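Local coordinates for protein extracellular sialidase/neuraminidase, putative (Aspergillus fumigatus, PDB 2XZI) that hydrolyses terminal deaminated neuraminic acid (KDN) as a KDNase of the exo-sialidase family, probably outside the cell, at residues R58-Q63 / V133-T138; S339-T342 / K348-A351. All blocks are in the same frame, centred on the assembly; numbering follows the deposited sequence.

Interaction 1. Residues R58-Q63 / V133-T138; sequences RRHTNQ and VLPDGT
Two waters, and no direct hydrogen bond, join Gln63 to the backbone carbonyl of Val133. One water lies 2.6 Å from Gln63 OE1 and 2.8 Å from Val133 O. The other accepts from Gln63 NE2 at 2.7 Å and donates to Val133 O at 2.9 Å. Both ends of the amide thus reach the same carbonyl through solvent. The amide is also steadied from its own loop. Thr61 OG1 donates to Gln63 OE1 at 2.9 Å. Thr61 OG1 also accepts from Gln63 N at 3.0 Å, and this second bond makes an ST turn. The dry part of the contact is small: His60 CB meets the ring carbon Pro135 CG at 4.0 Å, and the His60 ring stands obliquely to the same carbon. The ring sits beside its own backbone N (chi1 -53°), which lays one face over Arg59 CB. Pro135 is held in a type I turn from Leu134 to Gly137. An Asx turn overlaps its end, in which Thr138 N and OG1 both reach Asp136 OD1 from the same face of the carboxylate. At the end of strand 51-58, Arg58 NH1 binds Asn62 O at 2.8 Å, in the guanidinium plane. Arg58 NH2 hydrogen-bonds O4 of the deamino-alpha-neuraminic acid in the pocket lined by Arg39 and Asp64. This is a solvent-bridged meeting of two surface loops beside the ligand pocket of a sialidase beta-propeller.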
ATOM      1  N   ARG A  58       9.513   6.562   9.388  1.00  6.28           N
ATOM      2  CA  ARG A  58      10.310   7.720   9.002  1.00  6.62           C
ATOM      3  C   ARG A  58      10.918   8.345  10.268  1.00  7.03           C
ATOM      4  O   ARG A  58      10.217   8.961  11.080  1.00  7.87           O
ATOM      5  CB  ARG A  58       9.475   8.686   8.144  1.00  6.41           C
ATOM      6  CG  ARG A  58       8.948   8.033   6.867  1.00  7.09           C
ATOM      7  CD  ARG A  58       8.309   9.011   5.903  1.00  5.74           C
ATOM      8  NE  ARG A  58       8.109   8.350   4.609  1.00  5.69           N
ATOM      9  CZ  ARG A  58       7.756   8.967   3.483  1.00  6.29           C
ATOM     10  NH1 ARG A  58       7.566  10.283   3.443  1.00  7.77           N
ATOM     11  NH2 ARG A  58       7.632   8.258   2.365  1.00  6.22           N
ATOM     12  N   ARG A  59      12.229   8.164  10.422  1.00  7.92           N
ATOM     13  CA  ARG A  59      12.868   8.351  11.707  1.00  8.69           C
ATOM     14  C   ARG A  59      12.768   9.758  12.246  1.00  8.23           C
ATOM     15  O   ARG A  59      12.365   9.946  13.406  1.00  7.53           O
ATOM     16  CB  ARG A  59      14.313   7.903  11.628  1.00  8.75           C
ATOM     17  CG  ARG A  59      14.464   6.381  11.506  1.00  9.64           C
ATOM     18  CD  ARG A  59      14.719   5.706  12.845  1.00 11.11           C
ATOM     19  NE  ARG A  59      15.994   6.145  13.435  1.00 11.40           N
ATOM     20  CZ  ARG A  59      16.108   6.790  14.598  1.00 12.68           C
ATOM     21  NH1 ARG A  59      15.033   7.071  15.343  1.00 12.60           N
ATOM     22  NH2 ARG A  59      17.323   7.140  15.022  1.00 15.36           N
ATOM     23  N   HIS A  60      13.117  10.745  11.426  1.00  8.43           N
ATOM     24  CA  HIS A  60      13.366  12.092  11.942  1.00  9.20           C
ATOM     25  C   HIS A  60      12.395  13.156  11.501  1.00  9.18           C
ATOM     26  O   HIS A  60      12.239  14.161  12.197  1.00 10.65           O
ATOM     27  CB  HIS A  60      14.780  12.535  11.596  1.00  9.48           C
ATOM     28  CG  HIS A  60      15.830  11.559  12.020  1.00  8.29           C
ATOM     29  ND1 HIS A  60      16.044  11.219  13.341  1.00 10.98           N
ATOM     30  CD2 HIS A  60      16.714  10.832  11.296  1.00 10.69           C
ATOM     31  CE1 HIS A  60      17.014  10.325  13.410  1.00 10.17           C
ATOM     32  NE2 HIS A  60      17.443  10.080  12.185  1.00 12.29           N
ATOM     33  N   THR A  61      11.787  12.965  10.332  1.00  8.80           N
ATOM     34  CA  THR A  61      10.843  13.930   9.775  1.00  8.47           C
ATOM     35  C   THR A  61       9.832  13.109   8.991  1.00  8.26           C
ATOM     36  O   THR A  61       9.939  11.877   8.928  1.00  8.73           O
ATOM     37  CB  THR A  61      11.511  14.918   8.792  1.00  8.55           C
ATOM     38  OG1 THR A  61      11.842  14.221   7.589  1.00  9.85           O
ATOM     39  CG2 THR A  61      12.774  15.569   9.390  1.00 10.02           C
ATOM     40  N   ASN A  62       8.880  13.786   8.356  1.00  7.36           N
ATOM     41  CA  ASN A  62       7.905  13.075   7.520  1.00  7.38           C
ATOM     42  C   ASN A  62       8.373  12.938   6.063  1.00  7.73           C
ATOM     43  O   ASN A  62       7.612  12.475   5.204  1.00  7.55           O
ATOM     44  CB  ASN A  62       6.528  13.753   7.591  1.00  7.30           C
ATOM     45  CG  ASN A  62       6.528  15.157   7.001  1.00  7.26           C
ATOM     46  OD1 ASN A  62       7.280  15.455   6.077  1.00  8.39           O
ATOM     47  ND2 ASN A  62       5.651  16.006   7.512  1.00  8.66           N
ATOM     48  N   GLN A  63       9.611  13.344   5.771  1.00  8.08           N
ATOM     49  CA  GLN A  63      10.106  13.391   4.389  1.00  8.71           C
ATOM     50  C   GLN A  63      10.330  12.016   3.777  1.00  8.59           C
ATOM     51  O   GLN A  63      10.499  11.030   4.484  1.00  7.94           O
ATOM     52  CB  GLN A  63      11.378  14.244   4.290  1.00  9.27           C
ATOM     53  CG  GLN A  63      11.116  15.704   4.657  1.00 11.06           C
ATOM     54  CD  GLN A  63      12.378  16.467   5.025  1.00 13.08           C
ATOM     55  OE1 GLN A  63      13.198  15.992   5.804  1.00 14.48           O
ATOM     56  NE2 GLN A  63      12.526  17.665   4.469  1.00 13.90           N
ATOM     57  N   VAL A 133      17.737  19.211   2.355  1.00 15.82           N
ATOM     58  CA  VAL A 133      18.585  19.305   3.537  1.00 16.01           C
ATOM     59  C   VAL A 133      18.215  18.197   4.533  1.00 15.80           C
ATOM     60  O   VAL A 133      17.070  18.088   4.954  1.00 16.30           O
ATOM     61  CB  VAL A 133      18.477  20.696   4.203  1.00 16.31           C
ATOM     62  CG1 VAL A 133      19.482  20.823   5.319  1.00 16.23           C
ATOM     63  CG2 VAL A 133      18.700  21.808   3.177  1.00 16.93           C
ATOM     64  N   LEU A 134      19.200  17.379   4.882  1.00 15.54           N
ATOM     65  CA  LEU A 134      19.039  16.332   5.886  1.00 15.34           C
ATOM     66  C   LEU A 134      19.106  16.924   7.298  1.00 15.56           C
ATOM     67  O   LEU A 134      19.482  18.087   7.459  1.00 15.28           O
ATOM     68  CB  LEU A 134      20.082  15.234   5.670  1.00 15.50           C
ATOM     69  CG  LEU A 134      19.916  14.431   4.369  1.00 15.72           C
ATOM     70  CD1 LEU A 134      21.229  13.793   3.957  1.00 16.97           C
ATOM     71  CD2 LEU A 134      18.825  13.367   4.532  1.00 16.63           C
ATOM     72  N   PRO A 135      18.715  16.145   8.325  1.00 16.24           N
ATOM     73  CA  PRO A 135      18.734  16.672   9.695  1.00 16.65           C
ATOM     74  C   PRO A 135      20.081  17.230  10.158  1.00 17.29           C
ATOM     75  O   PRO A 135      20.104  18.181  10.945  1.00 17.50           O
ATOM     76  CB  PRO A 135      18.360  15.455  10.537  1.00 16.40           C
ATOM     77  CG  PRO A 135      17.483  14.671   9.644  1.00 16.36           C
ATOM     78  CD  PRO A 135      18.055  14.826   8.265  1.00 16.31           C
ATOM     79  N   ASP A 136      21.181  16.646   9.687  1.00 18.01           N
ATOM     80  CA  ASP A 136      22.521  17.106  10.098  1.00 19.07           C
ATOM     81  C   ASP A 136      23.070  18.255   9.246  1.00 19.20           C
ATOM     82  O   ASP A 136      24.223  18.680   9.426  1.00 19.58           O
ATOM     83  CB  ASP A 136      23.509  15.935  10.127  1.00 19.39           C
ATOM     84  CG  ASP A 136      23.845  15.395   8.739  1.00 20.91           C
ATOM     85  OD1 ASP A 136      23.312  15.898   7.719  1.00 21.52           O
ATOM     86  OD2 ASP A 136      24.645  14.438   8.671  1.00 23.72           O
ATOM     87  N   GLY A 137      22.265  18.740   8.302  1.00 19.30           N
ATOM     88  CA  GLY A 137      22.692  19.831   7.423  1.00 19.51           C
ATOM     89  C   GLY A 137      23.268  19.404   6.083  1.00 19.40           C
ATOM     90  O   GLY A 137      23.451  20.250   5.200  1.00 20.29           O
ATOM     91  N   THR A 138      23.569  18.111   5.933  1.00 18.99           N
ATOM     92  CA  THR A 138      24.034  17.540   4.659  1.00 18.80           C
ATOM     93  C   THR A 138      23.012  17.823   3.562  1.00 17.91           C
ATOM     94  O   THR A 138      21.811  17.694   3.776  1.00 18.13           O
ATOM     95  CB  THR A 138      24.223  16.000   4.752  1.00 18.90           C
ATOM     96  OG1 THR A 138      25.166  15.687   5.779  1.00 20.61           O
ATOM     97  CG2 THR A 138      24.714  15.390   3.421  1.00 19.45           C
TER
HETATM   98  O   HOH W   1      15.523  16.650   6.800  1.00 23.21           O
HETATM   99  O   HOH W   2      14.536  19.502   4.674  1.00 25.79           O

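Interaction 2. Residues S339-T342 / K348-A351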
ATOM      1  N   SER A 339      -3.251   4.391   1.134  1.00  4.59           N
ATOM      2  CA  SER A 339      -4.076   3.382   1.774  1.00  4.21           C
ATOM      3  C   SER A 339      -3.741   1.990   1.265  1.00  4.48           C
ATOM      4  O   SER A 339      -3.089   1.833   0.231  1.00  4.53           O
ATOM      5  CB  SER A 339      -5.557   3.685   1.520  1.00  5.48           C
ATOM      6  OG  SER A 339      -5.844   3.541   0.132  1.00  5.40           O
ATOM      7  N   SER A 340      -4.206   0.981   2.005  1.00  3.94           N
ATOM      8  CA  SER A 340      -4.040  -0.421   1.629  1.00  4.40           C
ATOM      9  C   SER A 340      -5.215  -1.211   2.168  1.00  4.68           C
ATOM     10  O   SER A 340      -5.665  -0.953   3.286  1.00  5.08           O
ATOM     11  CB  SER A 340      -2.726  -0.977   2.181  1.00  4.42           C
ATOM     12  OG  SER A 340      -2.460  -2.281   1.687  1.00  5.47           O
ATOM     13  N   MET A 341      -5.721  -2.151   1.371  1.00  4.61           N
ATOM     14  CA  MET A 341      -6.825  -3.000   1.812  1.00  5.80           C
ATOM     15  C   MET A 341      -6.542  -4.488   1.688  1.00  5.75           C
ATOM     16  O   MET A 341      -5.854  -4.939   0.762  1.00  6.09           O
ATOM     17  CB  MET A 341      -8.102  -2.721   0.995  1.00  5.60           C
ATOM     18  CG  MET A 341      -8.651  -1.314   1.131  1.00  7.06           C
ATOM     19  SD  MET A 341     -10.153  -1.127   0.156  1.00  6.25           S
ATOM     20  CE  MET A 341      -9.501  -1.144  -1.529  1.00  5.80           C
ATOM     21  N   THR A 342      -7.137  -5.235   2.605  1.00  6.00           N
ATOM     22  CA  THR A 342      -7.166  -6.698   2.561  1.00  7.41           C
ATOM     23  C   THR A 342      -8.557  -7.195   2.972  1.00  7.95           C
ATOM     24  O   THR A 342      -9.333  -6.476   3.603  1.00  6.76           O
ATOM     25  CB  THR A 342      -6.081  -7.326   3.459  1.00  7.87           C
ATOM     26  OG1 THR A 342      -6.005  -8.736   3.192  1.00  9.72           O
ATOM     27  CG2 THR A 342      -6.411  -7.112   4.923  1.00  8.80           C
ATOM     28  N   LYS A 348     -14.701  -9.112   6.652  1.00 10.02           N
ATOM     29  CA  LYS A 348     -14.610  -7.654   6.640  1.00  8.68           C
ATOM     30  C   LYS A 348     -13.542  -7.228   5.649  1.00  8.13           C
ATOM     31  O   LYS A 348     -12.740  -8.041   5.163  1.00  9.03           O
ATOM     32  CB  LYS A 348     -14.248  -7.067   8.013  1.00  9.66           C
ATOM     33  CG  LYS A 348     -14.994  -7.601   9.218  1.00 10.30           C
ATOM     34  CD  LYS A 348     -16.441  -7.221   9.217  1.00 13.19           C
ATOM     35  CE  LYS A 348     -17.084  -7.607  10.546  1.00 13.19           C
ATOM     36  NZ  LYS A 348     -17.245  -9.066  10.816  1.00 14.56           N
ATOM     37  N   ILE A 349     -13.569  -5.943   5.329  1.00  7.45           N
ATOM     38  CA  ILE A 349     -12.463  -5.283   4.666  1.00  7.19           C
ATOM     39  C   ILE A 349     -11.594  -4.620   5.758  1.00  6.90           C
ATOM     40  O   ILE A 349     -12.088  -3.942   6.667  1.00  6.95           O
ATOM     41  CB  ILE A 349     -12.971  -4.254   3.626  1.00  7.75           C
ATOM     42  CG1 ILE A 349     -13.725  -4.969   2.478  1.00  9.79           C
ATOM     43  CG2 ILE A 349     -11.822  -3.438   3.043  1.00  8.37           C
ATOM     44  CD1 ILE A 349     -14.581  -4.060   1.642  1.00 11.83           C
ATOM     45  N   GLY A 350     -10.298  -4.868   5.702  1.00  6.69           N
ATOM     46  CA  GLY A 350      -9.361  -4.219   6.592  1.00  6.61           C
ATOM     47  C   GLY A 350      -8.556  -3.240   5.783  1.00  6.34           C
ATOM     48  O   GLY A 350      -7.999  -3.600   4.756  1.00  7.32           O
ATOM     49  N   ALA A 351      -8.518  -1.993   6.234  1.00  5.76           N
ATOM     50  CA  ALA A 351      -7.843  -0.930   5.513  1.00  5.28           C
ATOM     51  C   ALA A 351      -6.885  -0.170   6.418  1.00  5.70           C
ATOM     52  O   ALA A 351      -7.231   0.171   7.550  1.00  7.80           O
ATOM     53  CB  ALA A 351      -8.860   0.020   4.894  1.00  5.46           C
TER
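The beta hairpin of strands 334-343 and 349-356 belongs to the four-stranded blade that closes the propeller, with strand 12-18 from the N-terminus at its outer edge. Thr342 and Gly350 form a hydrogen-bonded antiparallel pair. Thr342 N donates to Gly350 O, and Gly350 N donates to Thr342 O, each at 2.8 Å. Both bonds are nearly straight, with angles at the hydrogen of 163° and 170°. Met341 and Ala351 form the next, non-hydrogen-bonded pair. Here CA-H...O contacts lie between the strands: Ala351 CA is 3.1 Å from Ser340 O, and Met341 CA is 3.2 Å from Gly350 O. On the Met341 face, Met341 CG lies 4.0 Å from Ala351 CB. Met341 and Ile349 run side by side, and Met341 SD rests 4.1 Å from Ile349 CG2. CG2 stands anti to the backbone N of Ile349, which puts this branch next to the sulfur. This face packs on Leu281 and Ile292 of the adjacent blade. On the other face, Thr342 CG2 comes to 3.9 Å from Gly350 O, and Ser340 OG accepts from Val43 N of strand 37-45. The paired backbone bonds set the register, while apolar contacts of Met341 and Ile349 on one face and the Ser340 bond on the other tie this blade to its two neighbours.

Interaction 1 and interaction 2 do not touch. Their centres are 30 Å apart, on opposite sides of the chain's centre, and their nearest atoms are about 12 Å apart. They follow one another along the chain within one propeller. Interaction 1 lies at the surface; interaction 2 is buried within one blade, whose faces pack on the neighbouring blades. Only interaction 1 holds a pocket residue, Arg58. Its Gln63 side chain is about 9 Å from a bound sugar, and its His60 side chain about 8 Å from the bound sodium ion. Interaction 2 is linked to the pocket by sequence, since Tyr338, a pocket residue, directly precedes 339-342, although the Ser340 side chain is about 14 Å from a bound sugar. Strand 349-356 ends at Asp356, which lines a second sugar site.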